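Local coordinates for protein periplasmic beta-glucosidase (Pseudomonas aeruginosa, PDB 6R5T) that probably hydrolyses terminal, non-reducing beta-D-glucosyl residues of beta-glucosides in the periplasm, releasing beta-D-glucose, at residues E101-S106 with S150-V155; F123-D128 with R158-S163; A475-S480 with R501-L506; W527-E530 with A534-E537; G266-E271 with T275-Q280. The protein carries 1 engineered substitution. One frame throughout, in Å; residues are numbered along the deposited sequence.

Interaction 1 (E101-S106 with S150-V155)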
# COMPACT_ATOMS: atom_id res chain seq x y z
N GLU A 101 -27.94 -6.58 16.98
CA GLU A 101 -28.62 -6.19 18.24
C GLU A 101 -27.63 -5.84 19.35
O GLU A 101 -27.94 -4.95 20.17
CB GLU A 101 -29.57 -7.29 18.72
CG GLU A 101 -30.73 -7.46 17.76
CD GLU A 101 -32.02 -7.97 18.37
OE1 GLU A 101 -31.97 -8.75 19.37
OE2 GLU A 101 -33.09 -7.59 17.85
N VAL A 102 -26.48 -6.48 19.40
CA VAL A 102 -25.47 -6.13 20.43
C VAL A 102 -24.94 -4.74 20.11
O VAL A 102 -24.75 -3.88 21.02
CB VAL A 102 -24.36 -7.19 20.39
CG1 VAL A 102 -23.16 -6.79 21.22
CG2 VAL A 102 -24.92 -8.51 20.84
N VAL A 103 -24.61 -4.51 18.84
CA VAL A 103 -24.08 -3.21 18.42
C VAL A 103 -25.14 -2.13 18.72
O VAL A 103 -24.75 -1.08 19.30
CB VAL A 103 -23.64 -3.22 16.95
CG1 VAL A 103 -23.17 -1.84 16.54
CG2 VAL A 103 -22.54 -4.26 16.78
N ALA A 104 -26.40 -2.38 18.38
CA ALA A 104 -27.48 -1.41 18.65
C ALA A 104 -27.54 -1.11 20.15
O ALA A 104 -27.73 0.05 20.55
CB ALA A 104 -28.82 -1.90 18.16
N ARG A 105 -27.41 -2.13 20.98
CA ARG A 105 -27.52 -1.90 22.44
C ARG A 105 -26.42 -0.95 22.90
O ARG A 105 -26.67 -0.07 23.72
CB ARG A 105 -27.47 -3.24 23.14
CG ARG A 105 -27.66 -3.13 24.64
CD ARG A 105 -27.73 -4.52 25.21
NE ARG A 105 -28.01 -4.52 26.63
CZ ARG A 105 -27.81 -5.55 27.44
NH1 ARG A 105 -27.32 -6.68 26.95
NH2 ARG A 105 -28.13 -5.43 28.71
N SER A 106 -25.21 -1.12 22.39
CA SER A 106 -24.07 -0.27 22.82
C SER A 106 -24.39 1.17 22.42
O SER A 106 -24.14 2.08 23.23
CB SER A 106 -22.71 -0.76 22.24
OG SER A 106 -22.62 -0.50 20.86
N SER A 150 -21.34 -1.55 6.38
CA SER A 150 -22.55 -0.83 5.89
C SER A 150 -23.74 -1.17 6.79
O SER A 150 -24.50 -0.25 7.19
CB SER A 150 -22.83 -1.10 4.47
OG SER A 150 -21.79 -0.59 3.67
N LEU A 151 -23.92 -2.43 7.11
CA LEU A 151 -25.03 -2.85 7.97
C LEU A 151 -24.89 -2.18 9.34
O LEU A 151 -25.88 -1.59 9.86
CB LEU A 151 -24.99 -4.38 8.07
CG LEU A 151 -26.14 -5.05 8.80
CD1 LEU A 151 -26.13 -6.54 8.46
CD2 LEU A 151 -26.05 -4.96 10.29
N LEU A 152 -23.73 -2.26 9.96
CA LEU A 152 -23.51 -1.73 11.31
C LEU A 152 -23.61 -0.19 11.30
O LEU A 152 -24.05 0.36 12.27
CB LEU A 152 -22.21 -2.26 11.90
CG LEU A 152 -22.19 -3.78 12.07
CD1 LEU A 152 -20.92 -4.14 12.81
CD2 LEU A 152 -23.40 -4.29 12.90
N SER A 153 -23.21 0.47 10.21
CA SER A 153 -23.33 1.93 10.07
C SER A 153 -24.81 2.32 10.25
O SER A 153 -25.09 3.21 11.05
CB SER A 153 -22.78 2.35 8.73
OG SER A 153 -23.10 3.72 8.43
N GLY A 154 -25.69 1.67 9.52
CA GLY A 154 -27.13 1.97 9.61
C GLY A 154 -27.66 1.64 10.99
O GLY A 154 -28.42 2.42 11.56
N VAL A 155 -27.26 0.53 11.58
CA VAL A 155 -27.70 0.14 12.95
C VAL A 155 -27.32 1.20 13.98
O VAL A 155 -28.14 1.59 14.83
CB VAL A 155 -27.10 -1.23 13.31
CG1 VAL A 155 -27.23 -1.53 14.78
CG2 VAL A 155 -27.73 -2.31 12.48

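Interaction 2 (F123-D128 with R158-S163). With BGC (beta-D-glucopyranose), chain C.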
# COMPACT_ATOMS: atom_id res chain seq x y z
N PHE A 123 -20.12 12.62 17.29
CA PHE A 123 -19.32 12.42 16.07
C PHE A 123 -19.06 10.91 15.95
O PHE A 123 -17.99 10.43 16.32
CB PHE A 123 -18.04 13.22 16.19
CG PHE A 123 -18.24 14.70 16.39
CD1 PHE A 123 -19.13 15.43 15.62
CD2 PHE A 123 -17.49 15.36 17.33
CE1 PHE A 123 -19.26 16.79 15.84
CE2 PHE A 123 -17.64 16.72 17.54
CZ PHE A 123 -18.51 17.42 16.77
N SER A 124 -20.05 10.21 15.49
CA SER A 124 -20.13 8.72 15.45
C SER A 124 -21.35 8.38 14.61
O SER A 124 -22.27 9.18 14.57
CB SER A 124 -20.24 8.19 16.87
OG SER A 124 -20.26 6.76 16.98
N PRO A 125 -21.42 7.23 13.92
CA PRO A 125 -20.38 6.19 13.91
C PRO A 125 -19.23 6.52 12.94
O PRO A 125 -19.39 7.22 11.96
CB PRO A 125 -21.15 4.99 13.39
CG PRO A 125 -22.18 5.57 12.46
CD PRO A 125 -22.60 6.84 13.16
N MET A 126 -18.07 5.97 13.25
CA MET A 126 -16.94 5.90 12.31
C MET A 126 -17.12 4.66 11.45
O MET A 126 -17.20 3.58 12.01
CB MET A 126 -15.63 5.86 13.10
CG MET A 126 -14.37 5.95 12.25
SD MET A 126 -13.93 4.37 11.53
CE MET A 126 -12.16 4.61 11.26
N VAL A 127 -17.23 4.83 10.15
CA VAL A 127 -17.58 3.73 9.21
C VAL A 127 -16.58 3.64 8.07
O VAL A 127 -16.94 3.11 6.99
CB VAL A 127 -19.01 3.92 8.72
CG1 VAL A 127 -19.96 3.97 9.92
CG2 VAL A 127 -19.23 5.15 7.84
N ASP A 128 -15.35 4.07 8.31
CA ASP A 128 -14.29 3.96 7.29
C ASP A 128 -13.87 2.50 7.16
O ASP A 128 -13.57 1.87 8.17
CB ASP A 128 -13.12 4.84 7.66
CG ASP A 128 -13.46 6.27 8.02
OD1 ASP A 128 -14.30 6.83 7.33
OD2 ASP A 128 -12.87 6.77 8.96
N ARG A 158 -29.49 4.43 13.55
CA ARG A 158 -30.87 4.21 14.05
C ARG A 158 -30.91 4.13 15.56
O ARG A 158 -31.87 4.68 16.20
CB ARG A 158 -31.48 3.01 13.35
CG ARG A 158 -31.75 3.24 11.87
CD ARG A 158 -32.55 2.11 11.26
NE ARG A 158 -31.81 0.87 11.24
CZ ARG A 158 -31.02 0.43 10.25
NH1 ARG A 158 -30.84 1.11 9.14
NH2 ARG A 158 -30.41 -0.73 10.41
N ALA A 159 -29.92 3.47 16.17
CA ALA A 159 -29.89 3.31 17.63
C ALA A 159 -29.66 4.65 18.32
O ALA A 159 -30.28 4.91 19.38
CB ALA A 159 -28.87 2.27 17.98
N TYR A 160 -28.78 5.48 17.78
CA TYR A 160 -28.51 6.81 18.37
C TYR A 160 -29.75 7.68 18.26
O TYR A 160 -30.11 8.35 19.26
CB TYR A 160 -27.35 7.51 17.68
CG TYR A 160 -25.95 7.00 17.95
CD1 TYR A 160 -25.54 6.54 19.18
CD2 TYR A 160 -24.96 7.12 16.98
CE1 TYR A 160 -24.23 6.19 19.46
CE2 TYR A 160 -23.65 6.73 17.23
CZ TYR A 160 -23.27 6.31 18.48
OH TYR A 160 -21.97 5.97 18.76
N GLN A 161 -30.37 7.72 17.09
CA GLN A 161 -31.38 8.78 16.77
C GLN A 161 -32.79 8.35 17.20
O GLN A 161 -33.66 9.25 17.33
CB GLN A 161 -31.31 9.13 15.29
CG GLN A 161 -29.93 9.64 14.89
CD GLN A 161 -29.88 10.40 13.58
OE1 GLN A 161 -28.97 11.21 13.35
NE2 GLN A 161 -30.82 10.10 12.70
N GLY A 162 -33.00 7.06 17.43
CA GLY A 162 -34.32 6.56 17.87
C GLY A 162 -35.42 6.82 16.85
O GLY A 162 -35.15 7.10 15.67
N SER A 163 -36.67 6.79 17.30
CA SER A 163 -37.83 7.08 16.42
C SER A 163 -38.04 8.59 16.28
O SER A 163 -38.69 8.99 15.33
CB SER A 163 -39.10 6.41 16.91
OG SER A 163 -39.37 6.81 18.24
C2 BGC C . -13.32 13.57 15.92
C3 BGC C . -12.89 15.04 16.11
C4 BGC C . -11.35 15.01 16.31
C5 BGC C . -10.75 14.42 15.02
C6 BGC C . -9.25 14.27 15.09
C1 BGC C . -12.56 12.98 14.72
O1 BGC C . -12.93 11.64 14.71
O2 BGC C . -14.71 13.39 15.69
O3 BGC C . -13.51 15.55 17.31
O4 BGC C . -10.91 16.37 16.48
O5 BGC C . -11.16 13.09 14.92
O6 BGC C . -8.76 13.75 13.85

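Interaction 3 (A475-S480 with R501-L506)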
# COMPACT_ATOMS: atom_id res chain seq x y z
N ALA A 475 -1.17 -14.54 30.79
CA ALA A 475 -0.33 -13.41 30.38
C ALA A 475 -1.23 -12.39 29.69
O ALA A 475 -1.89 -12.74 28.70
CB ALA A 475 0.78 -13.86 29.48
N VAL A 476 -1.29 -11.19 30.20
CA VAL A 476 -2.18 -10.11 29.71
C VAL A 476 -1.24 -9.11 29.03
O VAL A 476 -0.53 -8.35 29.68
CB VAL A 476 -3.06 -9.47 30.79
CG1 VAL A 476 -4.14 -8.63 30.13
CG2 VAL A 476 -3.67 -10.51 31.71
N VAL A 477 -1.23 -9.16 27.71
CA VAL A 477 -0.18 -8.55 26.89
C VAL A 477 -0.82 -7.91 25.66
O VAL A 477 -1.98 -8.22 25.32
CB VAL A 477 0.86 -9.59 26.48
CG1 VAL A 477 1.71 -9.98 27.67
CG2 VAL A 477 0.25 -10.80 25.80
N GLY A 478 -0.04 -7.05 25.00
CA GLY A 478 -0.43 -6.49 23.70
C GLY A 478 -0.13 -5.01 23.67
O GLY A 478 0.90 -4.58 24.17
N GLU A 479 -1.03 -4.22 23.12
CA GLU A 479 -0.83 -2.77 22.92
C GLU A 479 -1.45 -1.99 24.06
O GLU A 479 -2.47 -2.39 24.59
CB GLU A 479 -1.46 -2.29 21.60
CG GLU A 479 -0.93 -2.97 20.36
CD GLU A 479 -1.65 -2.45 19.10
OE1 GLU A 479 -2.88 -2.28 19.15
OE2 GLU A 479 -0.93 -2.23 18.07
N SER A 480 -0.86 -0.87 24.42
CA SER A 480 -1.55 0.16 25.19
C SER A 480 -2.45 0.95 24.25
O SER A 480 -2.25 0.92 23.01
CB SER A 480 -0.57 1.04 25.94
OG SER A 480 0.23 1.79 25.04
N ARG A 501 9.63 -10.80 24.82
CA ARG A 501 10.74 -11.37 25.63
C ARG A 501 10.14 -12.04 26.87
O ARG A 501 10.57 -13.18 27.24
CB ARG A 501 11.68 -10.23 26.02
CG ARG A 501 12.93 -10.72 26.74
CD ARG A 501 13.82 -9.51 26.98
NE ARG A 501 15.01 -9.95 27.71
CZ ARG A 501 15.84 -9.12 28.36
NH1 ARG A 501 15.59 -7.83 28.42
NH2 ARG A 501 16.87 -9.63 29.00
N LEU A 502 9.20 -11.38 27.52
CA LEU A 502 8.45 -11.93 28.69
C LEU A 502 7.78 -13.25 28.31
O LEU A 502 7.88 -14.27 29.03
CB LEU A 502 7.44 -10.88 29.19
CG LEU A 502 6.43 -11.33 30.23
CD1 LEU A 502 7.15 -11.70 31.51
CD2 LEU A 502 5.41 -10.23 30.46
N LEU A 503 7.04 -13.26 27.18
CA LEU A 503 6.29 -14.47 26.77
C LEU A 503 7.29 -15.60 26.50
O LEU A 503 6.96 -16.72 26.89
CB LEU A 503 5.50 -14.17 25.49
CG LEU A 503 4.31 -13.23 25.63
CD1 LEU A 503 3.58 -13.15 24.30
CD2 LEU A 503 3.36 -13.63 26.72
N LYS A 504 8.42 -15.34 25.87
CA LYS A 504 9.38 -16.43 25.55
C LYS A 504 9.91 -17.00 26.87
O LYS A 504 10.04 -18.24 27.01
CB LYS A 504 10.52 -15.93 24.67
CG LYS A 504 10.09 -15.74 23.22
CD LYS A 504 11.12 -15.11 22.30
CE LYS A 504 10.46 -14.74 20.98
NZ LYS A 504 11.44 -14.49 19.90
N ALA A 505 10.20 -16.14 27.82
CA ALA A 505 10.72 -16.61 29.13
C ALA A 505 9.64 -17.37 29.87
O ALA A 505 9.92 -18.43 30.48
CB ALA A 505 11.25 -15.42 29.92
N LEU A 506 8.38 -16.92 29.82
CA LEU A 506 7.27 -17.63 30.50
C LEU A 506 7.09 -19.01 29.84
O LEU A 506 6.83 -20.00 30.54
CB LEU A 506 5.99 -16.81 30.43
CG LEU A 506 5.97 -15.56 31.29
CD1 LEU A 506 4.76 -14.72 30.92
CD2 LEU A 506 5.93 -15.90 32.78

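Interaction 4 (W527-E530 with A534-E537)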
# COMPACT_ATOMS: atom_id res chain seq x y z
N TRP A 527 4.53 -16.39 16.39
CA TRP A 527 5.22 -17.10 17.51
C TRP A 527 4.15 -17.54 18.51
O TRP A 527 4.19 -18.67 19.03
CB TRP A 527 6.27 -16.23 18.19
CG TRP A 527 6.96 -16.92 19.33
CD1 TRP A 527 8.15 -17.59 19.28
CD2 TRP A 527 6.52 -17.01 20.69
NE1 TRP A 527 8.47 -18.09 20.51
CE2 TRP A 527 7.46 -17.80 21.38
CE3 TRP A 527 5.40 -16.56 21.36
CZ2 TRP A 527 7.32 -18.08 22.73
CZ3 TRP A 527 5.24 -16.86 22.69
CH2 TRP A 527 6.21 -17.61 23.36
N GLU A 528 3.22 -16.65 18.78
CA GLU A 528 2.15 -16.92 19.78
C GLU A 528 1.29 -18.11 19.34
O GLU A 528 0.97 -18.99 20.15
CB GLU A 528 1.33 -15.65 20.01
CG GLU A 528 2.13 -14.52 20.63
CD GLU A 528 3.06 -13.73 19.70
OE1 GLU A 528 3.09 -13.96 18.45
OE2 GLU A 528 3.85 -12.89 20.21
N GLN A 529 0.89 -18.12 18.07
CA GLN A 529 0.04 -19.22 17.57
C GLN A 529 0.81 -20.57 17.68
O GLN A 529 0.17 -21.62 17.85
CB GLN A 529 -0.42 -18.90 16.15
CG GLN A 529 -1.23 -20.03 15.49
CD GLN A 529 -2.51 -20.41 16.19
OE1 GLN A 529 -3.11 -19.62 16.90
NE2 GLN A 529 -2.90 -21.67 16.02
N GLU A 530 2.13 -20.56 17.54
CA GLU A 530 2.93 -21.80 17.63
C GLU A 530 3.12 -22.20 19.10
O GLU A 530 3.10 -23.43 19.40
CB GLU A 530 4.25 -21.57 16.93
CG GLU A 530 5.10 -22.81 16.81
CD GLU A 530 4.42 -24.02 16.19
OE1 GLU A 530 4.71 -25.14 16.66
OE2 GLU A 530 3.61 -23.87 15.22
N ALA A 534 -3.21 -21.20 24.82
CA ALA A 534 -4.51 -20.67 24.41
C ALA A 534 -4.34 -19.18 24.17
O ALA A 534 -3.42 -18.57 24.77
CB ALA A 534 -5.62 -20.90 25.40
N ILE A 535 -5.14 -18.61 23.29
CA ILE A 535 -5.05 -17.16 22.94
C ILE A 535 -6.46 -16.61 22.84
O ILE A 535 -7.24 -17.16 22.08
CB ILE A 535 -4.34 -16.94 21.60
CG1 ILE A 535 -2.94 -17.51 21.56
CG2 ILE A 535 -4.31 -15.45 21.26
CD1 ILE A 535 -2.30 -17.47 20.21
N LEU A 536 -6.75 -15.58 23.63
CA LEU A 536 -8.06 -14.92 23.63
C LEU A 536 -7.82 -13.46 23.22
O LEU A 536 -7.11 -12.74 23.90
CB LEU A 536 -8.72 -15.00 25.00
CG LEU A 536 -10.12 -14.41 25.12
CD1 LEU A 536 -11.10 -15.23 24.24
CD2 LEU A 536 -10.56 -14.31 26.58
N GLU A 537 -8.41 -13.08 22.10
CA GLU A 537 -8.38 -11.68 21.61
C GLU A 537 -9.46 -10.89 22.35
O GLU A 537 -10.65 -11.25 22.20
CB GLU A 537 -8.59 -11.71 20.11
CG GLU A 537 -8.84 -10.33 19.51
CD GLU A 537 -7.63 -9.46 19.62
OE1 GLU A 537 -6.82 -9.47 18.67
OE2 GLU A 537 -7.46 -8.78 20.67

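Interaction 5 (G266-E271 with T275-Q280)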
# COMPACT_ATOMS: atom_id res chain seq x y z
N GLY A 266 -1.78 22.57 0.06
CA GLY A 266 -1.41 23.22 -1.21
C GLY A 266 -2.58 23.49 -2.11
O GLY A 266 -2.33 23.62 -3.33
N LEU A 267 -3.80 23.60 -1.57
CA LEU A 267 -5.00 24.01 -2.34
C LEU A 267 -5.21 25.53 -2.23
O LEU A 267 -5.92 26.10 -3.05
CB LEU A 267 -6.25 23.29 -1.84
CG LEU A 267 -6.61 22.00 -2.59
CD1 LEU A 267 -7.21 22.29 -3.93
CD2 LEU A 267 -5.38 21.11 -2.75
N ALA A 268 -4.64 26.15 -1.21
CA ALA A 268 -4.86 27.59 -0.95
C ALA A 268 -3.58 28.19 -0.44
O ALA A 268 -2.79 27.49 0.19
CB ALA A 268 -5.96 27.75 0.06
N GLY A 269 -3.35 29.46 -0.75
CA GLY A 269 -2.14 30.14 -0.27
C GLY A 269 -2.44 30.98 0.95
O GLY A 269 -1.48 31.50 1.57
N ASN A 270 -3.71 31.09 1.33
CA ASN A 270 -4.09 31.93 2.48
C ASN A 270 -5.42 31.46 3.04
O ASN A 270 -6.13 30.67 2.38
CB ASN A 270 -4.11 33.41 2.09
CG ASN A 270 -5.02 33.66 0.93
OD1 ASN A 270 -6.22 33.44 1.02
ND2 ASN A 270 -4.43 33.98 -0.22
N GLU A 271 -5.79 31.96 4.20
CA GLU A 271 -7.02 31.53 4.91
C GLU A 271 -8.28 31.97 4.15
O GLU A 271 -9.31 31.34 4.24
CB GLU A 271 -7.03 32.14 6.30
CG GLU A 271 -6.01 31.54 7.22
CD GLU A 271 -6.15 32.10 8.62
OE1 GLU A 271 -7.08 32.96 8.89
OE2 GLU A 271 -5.39 31.66 9.44
N THR A 275 -11.18 29.38 3.00
CA THR A 275 -12.58 29.51 3.43
C THR A 275 -13.51 29.42 2.21
O THR A 275 -14.56 28.73 2.25
CB THR A 275 -12.75 30.87 4.14
OG1 THR A 275 -11.89 30.89 5.29
CG2 THR A 275 -14.18 31.07 4.55
N ARG A 276 -13.13 30.10 1.11
CA ARG A 276 -13.94 30.09 -0.13
C ARG A 276 -14.09 28.64 -0.64
O ARG A 276 -15.21 28.20 -0.92
CB ARG A 276 -13.31 30.99 -1.19
CG ARG A 276 -14.15 30.97 -2.45
CD ARG A 276 -13.60 31.65 -3.68
NE ARG A 276 -12.14 31.63 -3.72
CZ ARG A 276 -11.40 30.69 -4.29
NH1 ARG A 276 -11.95 29.65 -4.89
NH2 ARG A 276 -10.09 30.80 -4.23
N LEU A 277 -12.97 27.93 -0.67
CA LEU A 277 -12.99 26.53 -1.19
C LEU A 277 -13.91 25.67 -0.34
O LEU A 277 -14.69 24.92 -0.90
CB LEU A 277 -11.57 25.97 -1.21
CG LEU A 277 -10.64 26.58 -2.23
CD1 LEU A 277 -9.22 26.06 -2.06
CD2 LEU A 277 -11.13 26.33 -3.64
N ALA A 278 -13.81 25.76 0.98
CA ALA A 278 -14.60 24.88 1.88
C ALA A 278 -16.10 25.17 1.76
O ALA A 278 -16.89 24.27 1.59
CB ALA A 278 -14.12 25.04 3.28
N ILE A 279 -16.51 26.44 1.82
CA ILE A 279 -17.97 26.71 1.83
C ILE A 279 -18.56 26.38 0.46
O ILE A 279 -19.65 25.81 0.41
CB ILE A 279 -18.31 28.14 2.32
CG1 ILE A 279 -19.79 28.13 2.74
CG2 ILE A 279 -17.92 29.18 1.29
CD1 ILE A 279 -20.28 29.24 3.60
N GLN A 280 -17.84 26.65 -0.62
CA GLN A 280 -18.38 26.38 -1.97
C GLN A 280 -18.36 24.88 -2.27
O GLN A 280 -19.24 24.40 -3.03
CB GLN A 280 -17.67 27.24 -3.01
CG GLN A 280 -17.96 28.72 -2.78
CD GLN A 280 -17.90 29.52 -4.05
OE1 GLN A 280 -18.89 30.22 -4.40
NE2 GLN A 280 -16.76 29.46 -4.72

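Interaction 1 (E101-S106 with S150-V155)
Val103 and Ala104 on helix 100-116 meet Leu152 and Val155 on helix 146-161, two neighbouring outer helices of the N-terminal TIM barrel. The segments run roughly alongside, their axes 9.7 Å apart and inclined by 37°, as consecutive helices of a beta/alpha barrel do. The contact is wholly made by apolar side chains. Methyl CG1 of Val155 meets Ala104, 3.8 Å from both its CB and its backbone N. One residue earlier, CG2 of Val103 meets CD2 of Leu152 at 4.0 Å, and the two side chains cross at about a right angle. The second Val103 methyl, CG1, makes the more relaxed touch, 4.4 Å from CG1 of Val155. Leu152 reaches across with its end; its CB does not point straight at the partner helix. Val155 points directly at it and holds CG1 anti to its backbone N (chi1 166°), which brings that methyl up to Ala104. Farther out, Val155 also packs on Pro100 and Leu152 on Phe142, while Ser153, turned from this seam, bonds through OG to the backbone O of Pro207. Arg105, also on another side of its helix, forms a salt bridge with Glu357. Within helix 100-116, the hydroxyl OG of Ser106 donates back to Val103 O at 2.7 Å, with a C=O...donor angle of 133°.

Interaction 2 (F123-D128 with R158-S163)
The loop that follows barrel strand 121-122 is tied to the last turn of helix 146-161 where Ser124 meets Tyr160, one end of this loop lining the glycan pocket of the glycoside hydrolase family 3 N-terminal domain. Tyr160 points from the helix to the loop and places its hydroxyl OH 2.6 Å from OG of Ser124. This is a hydrogen bond in which either group may donate. OG lies at the ring edge, in the plane of the phenol. Ser124 swings OG anti to its backbone N (chi1 -177°), towards the helix; it is modelled in two conformers, and the bond belongs to the one described. Beside it the ring carbon CE2 comes 3.7 Å from CB of Ser124 and 4.2 Å from CD of Pro125, so the edge of the ring rests against the serine and the proline together. The peptide bond before Pro125 is cis, a sharp turn of the chain between two residues that both touch Tyr160. All three residues are buried, and Ala107 and Ala111 of helix 100-116 also pack on Tyr160. One residue earlier the loop reaches the pocket: CB of Phe123 lies 3.4 Å from O2 of the bound glucose, and its carbonyl O accepts from NZ of Lys176, which also hydrogen-bonds the glucose. Asp128 OD2 is hydrogen-bonded to ND1 of His177, whose NE2 bonds the same glucose. Substrate pockets of TIM barrels are built from such loops at the C-terminal ends of the strands.

Interaction 3 (A475-S480 with R501-L506)
Ala475 and Val477, alternate residues on one face of strand 472-478, receive Leu503 of helix 497-508, which packs against that face in the alpha/beta C-terminal domain of the family 3 hydrolase. The close part centres on one methyl: CD2 of Leu503 comes 3.8 Å from CB of Ala475 and 4.1 Å from CG1 of Val477. Leu503 and Val477 reach toward each other tip to tip, whereas at Ala475 the methyl meets CB alone. In Val477, chi1 of -72° puts CG1 beside the backbone N, where it makes the closer touch, with CG2 also near Leu503. One helical turn on, CD1 of Leu506 adds a looser touch at 4.3 Å to CB of Ala475. Leu502 also points at the strand, yet it packs instead on Ile384 and on Leu460 and Ala463 of helix 456-468. The solvent side carries charge: Arg501 and Lys504 are exposed, the arginine pairing with Glu457 and the lysine forming a cation-pi contact with Trp527. Next along the strand, Gly478 N bonds OE1 of Gln499 on the same helix; Glu479 beyond it enters salt bridges with Arg521 and Arg490. The segment axes lie 10.4 Å apart and run roughly antiparallel, at 150°, as expected for the helix of a beta-alpha-beta crossover. That crossover leads on to strand 513-518, which pairs with strand 472-478 and adds Leu515 to the packing of both Ala475 and Leu503, while strand 380-384 borders the other edge.

Interaction 4 (W527-E530 with A534-E537)
Ile535 on strand 534-537 sends its side chain straight at helix 526-531, where Glu528 and Gln529 receive it. From CB, which faces the helix, the branches part: CG1 stands anti to the carbonyl carbon (chi1 -58°) and continues forward, while CG2, anti to the backbone N, takes no part in the touch. CG1 itself approaches less closely than the methyl beyond it. The extended second torsion (172°) then carries CD1 to the end of the reach, and this methyl does nearly all the touching. It meets the carbonyl O of Glu528 at 3.6 Å and the N of Gln529 at 3.9 Å, so it lies against the peptide bond joining the two residues. CB of Glu528 adds a side-chain contact at 4.1 Å to CD1. These elements belong to the beta-alpha-beta unit that links strand 513-518 through this short helix to strand 534-537, within the mixed sheet of the C-terminal domain. Gln529 starts away from the strand, but its chain bends at the second torsion and crosses Ile535 at about a right angle, bringing OE1 4.0 Å from CD1. That oxygen has its polar partner elsewhere, the hydroxyl of Tyr608, a residue that also packs on Ile535. Leu517 of strand 513-518, with Leu366 and Lys367 of strand 364-368, covers more of the isoleucine.

Interaction 5 (G266-E271 with T275-Q280)
The carbonyl O of Glu271 takes two hydrogen bonds from Thr275, one turn along helix 271-281. The backbone N of Thr275 donates at 3.0 Å, the ordinary helical bond, and its hydroxyl OG1 donates at 2.8 Å to the same oxygen. They arrive from opposite faces of the carbonyl plane, tilted 31° and 27° from it. OG1 can do so because it stands beside the backbone N, anti to the carbonyl carbon (chi1 -61°). Just before the helix, Asn270 occupies the N-cap position and its OD1 accepts from Asp273 N. The carboxylate of Glu271 turns elsewhere, OE1 to NE1 of Trp295. The loop before the cap lies against the helix: CD1 of Leu277 lies 3.4 Å from the carbonyl O of Leu267, 4.1 Å from CB of Leu267 and 4.2 Å from CB of Ala268. Leu267 also packs against Ala664 of the second subunit, which also forms backbone bonds with Gly266. With both a doubled acceptor and a side-chain cap at its start, the first turn of the helix is held by polar bonds, while the preceding loop rests on it through van der Waals contact of one leucine methyl with a carbonyl and two CB atoms.

Interactions 1 and 2 are immediate neighbours, their centres 8 Å apart, and share helix 146-161: its middle packs on helix 100-116 while its end braces the loop bearing Phe123 of the sugar pocket. They touch directly, CB of Ser153 lying 3.5 Å from CG1 of Val127. Interactions 3 and 4 form a second pair in the C-terminal domain, 11 Å between centres on one sheet, joined where CG of Lys504 packs 3.7 Å from CZ2 of Trp527. The pairs stand apart, centres 29 to 36 Å from one another. Interaction 5 belongs to the same N-terminal barrel range as interactions 1 and 2 but lies 30 Å from interaction 2, centre to centre, beside the second subunit.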